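Long-range contacts in histidinol-phosphate aminotransferase (Clostridium acetobutylicum, PDB 3FTB), which probably catalyses pyridoxal 5'-phosphate-dependent transamination of histidinol phosphate in histidine biosynthesis: residues 300-305 against 337-342; 277-282 against 349-354. All coordinates share one frame; numbering follows the deposited sequence.

Contact 1 of 2, residues 300-305 against 337-342; sequences VLCRLE and VRFAIK. With PO4 (phosphate ion), chain F.
C302 SG and F339 CG both lie anti to the carbonyl carbon, beside the backbone N (chi1 -57° and -55°), and this brings the C302 sulfur to the phenyl ring on one face of an antiparallel ladder. The ladder joins strands 299-304 and 336-340, neighbours in the mixed sheet of the small domain of a fold type I aminotransferase. SG is 4.2 Å from F339 CD2 and about as far from CE2. It lies 4.8 Å from the centroid of the F339 ring, 39° off its normal, so the sulfur-aromatic contact is oblique. Four backbone bonds fix the register. V300 N donates to F339 O (3.0 Å) and F339 N returns to V300 O in an almost straight bond; C302 and V337 are joined by an equivalent reciprocal pair. L301 and R338 form the non-hydrogen-bonded pair between them, their side chains on the other face, where L301 CD1 rests against V337 O.

Beside the sulfur, V300 CG1 approaches F339 CB at 3.9 Å. L304 lies across V337 at about a right angle, its CD1 4.0 Å from V337 CG1. Helix 262-285 backs the face carrying V300 and C302 through F279 and L283.

On the face shared with L301, R338 carries its end away from strand 299-304. Its chain bends at chi3 and presents the guanidinium edge to a phosphate ion, probably from the crystallisation liquor, which R324 NE also binds. The ion's P lies in the guanidinium plane, and the two terminal nitrogens grip different oxygens: NH2 donates to O4 at 2.9 Å, while NH1 makes a weak, bent bond to O3.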
ATOM      1  N   VAL A 300     -13.500  24.565   8.828  1.00 33.97           N
ATOM      2  CA  VAL A 300     -14.725  25.354   8.947  1.00 38.66           C
ATOM      3  C   VAL A 300     -15.297  25.712   7.559  1.00 42.49           C
ATOM      4  O   VAL A 300     -14.555  26.158   6.679  1.00 41.05           O
ATOM      5  CB  VAL A 300     -14.438  26.650   9.749  1.00 32.52           C
ATOM      6  CG1 VAL A 300     -13.369  27.491   9.041  1.00 26.82           C
ATOM      7  CG2 VAL A 300     -15.711  27.447   9.977  1.00 29.75           C
ATOM      8  N   LEU A 301     -16.603  25.507   7.360  1.00 38.85           N
ATOM      9  CA  LEU A 301     -17.263  25.859   6.088  1.00 34.94           C
ATOM     10  C   LEU A 301     -17.960  27.229   6.129  1.00 36.74           C
ATOM     11  O   LEU A 301     -18.913  27.441   6.892  1.00 29.91           O
ATOM     12  CB  LEU A 301     -18.291  24.791   5.678  1.00 35.31           C
ATOM     13  CG  LEU A 301     -19.097  25.063   4.401  1.00 32.35           C
ATOM     14  CD1 LEU A 301     -18.273  24.711   3.173  1.00 23.80           C
ATOM     15  CD2 LEU A 301     -20.422  24.303   4.400  1.00 31.72           C
ATOM     16  N   CYS A 302     -17.499  28.142   5.282  1.00 45.19           N
ATOM     17  CA  CYS A 302     -18.037  29.496   5.246  1.00 44.56           C
ATOM     18  C   CYS A 302     -18.876  29.775   3.987  1.00 34.39           C
ATOM     19  O   CYS A 302     -18.507  29.399   2.875  1.00 37.18           O
ATOM     20  CB  CYS A 302     -16.901  30.518   5.409  1.00 33.10           C
ATOM     21  SG  CYS A 302     -15.936  30.306   6.942  1.00 32.19           S
ATOM     22  N   ARG A 303     -20.028  30.397   4.191  1.00 24.15           N
ATOM     23  CA  ARG A 303     -20.837  30.944   3.101  1.00 24.94           C
ATOM     24  C   ARG A 303     -20.410  32.393   2.883  1.00 37.44           C
ATOM     25  O   ARG A 303     -20.199  33.127   3.843  1.00 44.67           O
ATOM     26  CB  ARG A 303     -22.311  30.891   3.478  1.00 25.77           C
ATOM     27  CG  ARG A 303     -23.254  31.273   2.373  1.00 32.73           C
ATOM     28  CD  ARG A 303     -23.514  30.112   1.447  1.00 33.84           C
ATOM     29  NE  ARG A 303     -24.334  30.513   0.307  1.00 54.34           N
ATOM     30  CZ  ARG A 303     -25.655  30.375   0.243  1.00 61.70           C
ATOM     31  NH1 ARG A 303     -26.311  30.768  -0.840  1.00 65.07           N
ATOM     32  NH2 ARG A 303     -26.319  29.836   1.256  1.00 61.19           N
ATOM     33  N   LEU A 304     -20.279  32.805   1.626  1.00 43.76           N
ATOM     34  CA  LEU A 304     -19.747  34.132   1.293  1.00 38.68           C
ATOM     35  C   LEU A 304     -20.800  35.051   0.677  1.00 47.69           C
ATOM     36  O   LEU A 304     -21.943  34.638   0.455  1.00 47.12           O
ATOM     37  CB  LEU A 304     -18.549  34.013   0.345  1.00 33.10           C
ATOM     38  CG  LEU A 304     -17.322  33.231   0.815  1.00 29.33           C
ATOM     39  CD1 LEU A 304     -16.163  33.460  -0.151  1.00 35.57           C
ATOM     40  CD2 LEU A 304     -16.934  33.622   2.228  1.00 17.91           C
ATOM     41  N   GLU A 305     -20.400  36.292   0.400  1.00 53.33           N
ATOM     42  CA  GLU A 305     -21.323  37.336  -0.050  1.00 57.64           C
ATOM     43  C   GLU A 305     -20.597  38.492  -0.746  1.00 64.21           C
ATOM     44  O   GLU A 305     -19.679  39.090  -0.178  1.00 67.71           O
ATOM     45  CB  GLU A 305     -22.118  37.875   1.138  1.00 52.95           C
ATOM     46  CG  GLU A 305     -23.256  38.792   0.750  1.00 51.52           C
ATOM     47  CD  GLU A 305     -23.799  39.545   1.941  1.00 62.95           C
ATOM     48  OE1 GLU A 305     -23.014  39.791   2.882  1.00 70.59           O
ATOM     49  OE2 GLU A 305     -25.000  39.892   1.940  1.00 65.55           O
ATOM     50  N   VAL A 337     -16.793  28.073   0.675  1.00 25.74           N
ATOM     51  CA  VAL A 337     -15.357  27.847   0.651  1.00 24.37           C
ATOM     52  C   VAL A 337     -15.017  27.150   1.963  1.00 31.51           C
ATOM     53  O   VAL A 337     -15.738  27.314   2.956  1.00 37.73           O
ATOM     54  CB  VAL A 337     -14.584  29.161   0.602  1.00 19.10           C
ATOM     55  CG1 VAL A 337     -14.714  29.835  -0.761  1.00 15.58           C
ATOM     56  CG2 VAL A 337     -15.071  30.085   1.708  1.00 33.65           C
ATOM     57  N   ARG A 338     -13.936  26.370   1.977  1.00 33.67           N
ATOM     58  CA  ARG A 338     -13.531  25.635   3.183  1.00 39.06           C
ATOM     59  C   ARG A 338     -12.149  26.092   3.640  1.00 39.95           C
ATOM     60  O   ARG A 338     -11.223  26.209   2.837  1.00 39.62           O
ATOM     61  CB  ARG A 338     -13.534  24.118   2.943  1.00 32.49           C
ATOM     62  CG  ARG A 338     -13.315  23.271   4.201  1.00 40.59           C
ATOM     63  CD  ARG A 338     -13.016  21.811   3.842  1.00 28.84           C
ATOM     64  NE  ARG A 338     -11.660  21.654   3.316  1.00 29.95           N
ATOM     65  CZ  ARG A 338     -11.275  20.677   2.497  1.00 35.21           C
ATOM     66  NH1 ARG A 338     -12.149  19.767   2.081  1.00 28.07           N
ATOM     67  NH2 ARG A 338     -10.010  20.614   2.083  1.00 33.67           N
ATOM     68  N   PHE A 339     -12.016  26.374   4.930  1.00 38.31           N
ATOM     69  CA  PHE A 339     -10.733  26.793   5.483  1.00 38.28           C
ATOM     70  C   PHE A 339     -10.252  25.776   6.511  1.00 34.44           C
ATOM     71  O   PHE A 339     -11.039  25.255   7.307  1.00 35.82           O
ATOM     72  CB  PHE A 339     -10.832  28.170   6.163  1.00 37.98           C
ATOM     73  CG  PHE A 339     -11.375  29.271   5.278  1.00 39.86           C
ATOM     74  CD1 PHE A 339     -11.322  29.176   3.883  1.00 39.48           C
ATOM     75  CD2 PHE A 339     -11.911  30.428   5.848  1.00 39.79           C
ATOM     76  CE1 PHE A 339     -11.816  30.206   3.072  1.00 27.03           C
ATOM     77  CE2 PHE A 339     -12.404  31.462   5.043  1.00 26.27           C
ATOM     78  CZ  PHE A 339     -12.346  31.341   3.650  1.00 23.26           C
ATOM     79  N   ALA A 340      -8.955  25.511   6.518  1.00 34.35           N
ATOM     80  CA  ALA A 340      -8.385  24.679   7.568  1.00 40.10           C
ATOM     81  C   ALA A 340      -8.277  25.496   8.849  1.00 38.20           C
ATOM     82  O   ALA A 340      -8.297  26.720   8.816  1.00 30.15           O
ATOM     83  CB  ALA A 340      -7.024  24.141   7.156  1.00 45.66           C
ATOM     84  N   ILE A 341      -8.189  24.809   9.978  1.00 44.53           N
ATOM     85  CA  ILE A 341      -7.948  25.464  11.254  1.00 48.84           C
ATOM     86  C   ILE A 341      -6.614  24.947  11.763  1.00 41.09           C
ATOM     87  O   ILE A 341      -6.483  23.763  12.067  1.00 37.10           O
ATOM     88  CB  ILE A 341      -9.090  25.188  12.276  1.00 42.26           C
ATOM     89  CG1 ILE A 341     -10.419  25.712  11.728  1.00 35.87           C
ATOM     90  CG2 ILE A 341      -8.786  25.831  13.632  1.00 44.20           C
ATOM     91  CD1 ILE A 341     -11.570  25.588  12.688  1.00 41.59           C
ATOM     92  N   LYS A 342      -5.621  25.834  11.808  1.00 40.21           N
ATOM     93  CA  LYS A 342      -4.273  25.481  12.231  1.00 30.02           C
ATOM     94  C   LYS A 342      -3.990  26.095  13.585  1.00 34.56           C
ATOM     95  O   LYS A 342      -4.905  26.329  14.373  1.00 28.28           O
ATOM     96  CB  LYS A 342      -3.254  25.998  11.214  1.00 31.54           C
ATOM     97  CG  LYS A 342      -3.584  25.585   9.798  1.00 39.75           C
ATOM     98  CD  LYS A 342      -2.653  26.208   8.788  1.00 43.02           C
ATOM     99  CE  LYS A 342      -2.909  25.636   7.404  1.00 44.04           C
ATOM    100  NZ  LYS A 342      -2.433  24.233   7.299  1.00 49.60           N
TER
HETATM  101  P   PO4 F 363     -10.481  17.215   0.529  1.00 90.39           P
HETATM  102  O1  PO4 F 363      -9.549  16.040   0.328  1.00 92.90           O
HETATM  103  O2  PO4 F 363     -11.716  17.038  -0.324  1.00 85.54           O
HETATM  104  O3  PO4 F 363     -10.877  17.287   1.984  1.00 88.77           O
HETATM  105  O4  PO4 F 363      -9.767  18.491   0.140  1.00 93.71           O

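Contact 2 of 2, residues 277-282 against 349-354; sequences KRFIEE and KFLRAL
L351 and E282 make the closest approach between segments 277-282 and 349-354, on helices 262-285 and 344-359, which pack beside each other in the small domain of the fold type I aminotransferase. The short segments are nearly parallel, at 8° to each other, but their axes are 11.2 Å apart, and long side chains span the gap. L351 inserts both methyls against the aliphatic base of E282: CD1 comes to 3.4 Å from E282 CB, and CD2 also reaches that carbon. The two side chains cross at about a right angle. The touching E282 side-chain atoms are CB and CG, with L351 CD1 3.9 Å from CG.

F279 supplies the second bridge. With CG anti to the backbone N (chi1 -166°), its ring extends across to F350, whose CD2 sits at the F279 edge, in the plane of that ring, 3.7 Å from CZ. The ring planes are inclined at 37° with centroids 5.9 Å apart, an oblique aromatic pair. F279 CE1 also lies 4.2 Å from L351 CG, obliquely to the ring.

Further out, I341 and N347 pack on F279. Y31 stacks on F350, and F339 meets it edge-to-face. R278 is partly exposed; its NH2 forms a salt bridge with E275 and a hydrogen bond with T348 OG1. Within helix 344-359, L354 CD1 stands 3.7 Å above the F350 ring plane, displaced from its centre.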
ATOM      1  N   LYS A 277     -12.470  27.693  18.556  1.00 53.68           N
ATOM      2  CA  LYS A 277     -13.450  28.624  19.108  1.00 57.32           C
ATOM      3  C   LYS A 277     -13.141  30.070  18.727  1.00 54.37           C
ATOM      4  O   LYS A 277     -14.045  30.832  18.389  1.00 56.35           O
ATOM      5  CB  LYS A 277     -13.535  28.481  20.634  1.00 59.26           C
ATOM      6  CG  LYS A 277     -14.717  29.198  21.264  1.00 55.51           C
ATOM      7  CD  LYS A 277     -14.768  28.958  22.765  1.00 56.41           C
ATOM      8  CE  LYS A 277     -15.810  29.851  23.429  1.00 55.84           C
ATOM      9  NZ  LYS A 277     -15.483  31.300  23.285  1.00 50.24           N
ATOM     10  N   ARG A 278     -11.863  30.436  18.778  1.00 47.80           N
ATOM     11  CA  ARG A 278     -11.437  31.788  18.434  1.00 37.43           C
ATOM     12  C   ARG A 278     -11.542  32.023  16.934  1.00 36.40           C
ATOM     13  O   ARG A 278     -12.140  32.998  16.482  1.00 30.34           O
ATOM     14  CB  ARG A 278      -9.993  32.030  18.886  1.00 40.29           C
ATOM     15  CG  ARG A 278      -9.548  33.485  18.798  1.00 40.65           C
ATOM     16  CD  ARG A 278      -8.039  33.618  18.940  1.00 38.71           C
ATOM     17  NE  ARG A 278      -7.339  33.108  17.765  1.00 38.85           N
ATOM     18  CZ  ARG A 278      -6.709  33.871  16.875  1.00 40.72           C
ATOM     19  NH1 ARG A 278      -6.687  35.186  17.028  1.00 49.58           N
ATOM     20  NH2 ARG A 278      -6.096  33.319  15.833  1.00 32.85           N
ATOM     21  N   PHE A 279     -10.940  31.122  16.168  1.00 41.96           N
ATOM     22  CA  PHE A 279     -10.947  31.206  14.715  1.00 39.13           C
ATOM     23  C   PHE A 279     -12.348  31.564  14.193  1.00 44.98           C
ATOM     24  O   PHE A 279     -12.510  32.459  13.355  1.00 44.38           O
ATOM     25  CB  PHE A 279     -10.453  29.877  14.111  1.00 30.40           C
ATOM     26  CG  PHE A 279     -10.106  29.965  12.652  1.00 36.87           C
ATOM     27  CD1 PHE A 279      -9.095  30.810  12.214  1.00 29.72           C
ATOM     28  CD2 PHE A 279     -10.798  29.219  11.716  1.00 32.43           C
ATOM     29  CE1 PHE A 279      -8.779  30.894  10.882  1.00 27.53           C
ATOM     30  CE2 PHE A 279     -10.486  29.309  10.377  1.00 31.92           C
ATOM     31  CZ  PHE A 279      -9.472  30.150   9.962  1.00 27.02           C
ATOM     32  N   ILE A 280     -13.359  30.876  14.713  1.00 43.01           N
ATOM     33  CA  ILE A 280     -14.729  31.067  14.258  1.00 45.93           C
ATOM     34  C   ILE A 280     -15.298  32.434  14.660  1.00 50.19           C
ATOM     35  O   ILE A 280     -16.178  32.971  13.979  1.00 50.31           O
ATOM     36  CB  ILE A 280     -15.655  29.946  14.775  1.00 46.95           C
ATOM     37  CG1 ILE A 280     -15.626  28.727  13.838  1.00 52.89           C
ATOM     38  CG2 ILE A 280     -17.085  30.454  14.908  1.00 42.39           C
ATOM     39  CD1 ILE A 280     -14.235  28.213  13.479  1.00 48.56           C
ATOM     40  N   GLU A 281     -14.807  33.000  15.761  1.00 50.54           N
ATOM     41  CA  GLU A 281     -15.281  34.321  16.189  1.00 40.95           C
ATOM     42  C   GLU A 281     -14.656  35.383  15.311  1.00 46.45           C
ATOM     43  O   GLU A 281     -15.324  36.332  14.896  1.00 43.17           O
ATOM     44  CB  GLU A 281     -14.981  34.580  17.669  1.00 35.98           C
ATOM     45  CG  GLU A 281     -15.950  33.859  18.612  1.00 45.47           C
ATOM     46  CD  GLU A 281     -15.417  33.722  20.026  1.00 52.56           C
ATOM     47  OE1 GLU A 281     -14.178  33.776  20.191  1.00 62.07           O
ATOM     48  OE2 GLU A 281     -16.231  33.555  20.967  1.00 46.47           O
ATOM     49  N   GLU A 282     -13.373  35.210  15.013  1.00 40.75           N
ATOM     50  CA  GLU A 282     -12.695  36.085  14.070  1.00 40.74           C
ATOM     51  C   GLU A 282     -13.309  36.025  12.660  1.00 43.76           C
ATOM     52  O   GLU A 282     -13.461  37.062  12.006  1.00 48.59           O
ATOM     53  CB  GLU A 282     -11.208  35.752  14.033  1.00 44.93           C
ATOM     54  CG  GLU A 282     -10.555  35.859  15.389  1.00 43.88           C
ATOM     55  CD  GLU A 282     -10.836  37.191  16.036  1.00 54.67           C
ATOM     56  OE1 GLU A 282     -11.468  37.205  17.113  1.00 59.98           O
ATOM     57  OE2 GLU A 282     -10.444  38.226  15.453  1.00 55.01           O
ATOM     58  N   LYS A 349      -2.409  35.195  10.745  1.00 55.22           N
ATOM     59  CA  LYS A 349      -1.863  35.619   9.463  1.00 50.45           C
ATOM     60  C   LYS A 349      -2.926  35.453   8.382  1.00 47.01           C
ATOM     61  O   LYS A 349      -3.212  36.378   7.620  1.00 37.96           O
ATOM     62  CB  LYS A 349      -0.629  34.788   9.115  1.00 43.64           C
ATOM     63  CG  LYS A 349       0.297  35.457   8.119  1.00 44.82           C
ATOM     64  CD  LYS A 349       1.245  34.463   7.479  1.00 42.26           C
ATOM     65  CE  LYS A 349       2.334  35.177   6.691  1.00 51.12           C
ATOM     66  NZ  LYS A 349       3.099  36.159   7.524  1.00 45.57           N
ATOM     67  N   PHE A 350      -3.504  34.258   8.322  1.00 45.54           N
ATOM     68  CA  PHE A 350      -4.608  33.955   7.413  1.00 41.81           C
ATOM     69  C   PHE A 350      -5.727  35.016   7.423  1.00 44.97           C
ATOM     70  O   PHE A 350      -6.124  35.536   6.370  1.00 39.22           O
ATOM     71  CB  PHE A 350      -5.190  32.581   7.767  1.00 39.82           C
ATOM     72  CG  PHE A 350      -6.393  32.213   6.959  1.00 43.53           C
ATOM     73  CD1 PHE A 350      -6.259  31.829   5.626  1.00 41.66           C
ATOM     74  CD2 PHE A 350      -7.664  32.257   7.523  1.00 45.26           C
ATOM     75  CE1 PHE A 350      -7.368  31.490   4.869  1.00 36.81           C
ATOM     76  CE2 PHE A 350      -8.783  31.920   6.771  1.00 42.12           C
ATOM     77  CZ  PHE A 350      -8.632  31.537   5.441  1.00 42.46           C
ATOM     78  N   LEU A 351      -6.230  35.317   8.621  1.00 46.95           N
ATOM     79  CA  LEU A 351      -7.332  36.253   8.818  1.00 42.82           C
ATOM     80  C   LEU A 351      -6.944  37.661   8.393  1.00 40.85           C
ATOM     81  O   LEU A 351      -7.760  38.396   7.826  1.00 34.21           O
ATOM     82  CB  LEU A 351      -7.764  36.266  10.291  1.00 50.38           C
ATOM     83  CG  LEU A 351      -8.564  35.091  10.869  1.00 47.50           C
ATOM     84  CD1 LEU A 351      -8.315  34.951  12.363  1.00 41.27           C
ATOM     85  CD2 LEU A 351     -10.060  35.247  10.577  1.00 43.55           C
ATOM     86  N   ARG A 352      -5.700  38.040   8.677  1.00 30.92           N
ATOM     87  CA  ARG A 352      -5.227  39.366   8.313  1.00 35.04           C
ATOM     88  C   ARG A 352      -5.110  39.550   6.808  1.00 38.06           C
ATOM     89  O   ARG A 352      -4.957  40.664   6.335  1.00 49.26           O
ATOM     90  CB  ARG A 352      -3.916  39.689   9.020  1.00 37.69           C
ATOM     91  CG  ARG A 352      -4.078  39.713  10.535  1.00 52.72           C
ATOM     92  CD  ARG A 352      -2.777  40.047  11.243  1.00 70.28           C
ATOM     93  NE  ARG A 352      -1.669  39.234  10.750  1.00 83.16           N
ATOM     94  CZ  ARG A 352      -0.460  39.202  11.303  1.00 83.48           C
ATOM     95  NH1 ARG A 352      -0.203  39.935  12.380  1.00 79.29           N
ATOM     96  NH2 ARG A 352       0.489  38.435  10.780  1.00 82.30           N
ATOM     97  N   ALA A 353      -5.196  38.455   6.060  1.00 34.45           N
ATOM     98  CA  ALA A 353      -5.273  38.531   4.607  1.00 32.70           C
ATOM     99  C   ALA A 353      -6.737  38.648   4.182  1.00 39.65           C
ATOM    100  O   ALA A 353      -7.066  39.387   3.248  1.00 38.40           O
ATOM    101  CB  ALA A 353      -4.634  37.311   3.981  1.00 32.01           C
ATOM    102  N   LEU A 354      -7.605  37.908   4.873  1.00 32.18           N
ATOM    103  CA  LEU A 354      -9.047  37.955   4.641  1.00 32.54           C
ATOM    104  C   LEU A 354      -9.547  39.367   4.854  1.00 34.82           C
ATOM    105  O   LEU A 354     -10.435  39.842   4.152  1.00 37.07           O
ATOM    106  CB  LEU A 354      -9.774  37.030   5.615  1.00 33.15           C
ATOM    107  CG  LEU A 354     -10.314  35.703   5.089  1.00 29.78           C
ATOM    108  CD1 LEU A 354      -9.301  35.003   4.201  1.00 32.35           C
ATOM    109  CD2 LEU A 354     -10.706  34.816   6.242  1.00 19.13           C
TER

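Contacts 1 and 2 form successive layers of the small domain, their centres about 10 Å apart: the helix pair lies on the sheet face carrying V300, C302 and F339. Contact 1 is nested in the loop closed by contact 2, a short connection with I341 and K342 joining strand 336-340 to helix 344-359. The layers interlock through aromatic rings: F339 CD2 is 3.5 Å from F350 CZ, I341 CG1 3.5 Å from F279 CD2 and V300 CG1 3.7 Å from F279 CE2. R338 binds the phosphate on the opposite sheet face. In this family an arginine of this domain commonly binds the substrate carboxylate; the placement of R338, holding a phosphate, would be consistent with that.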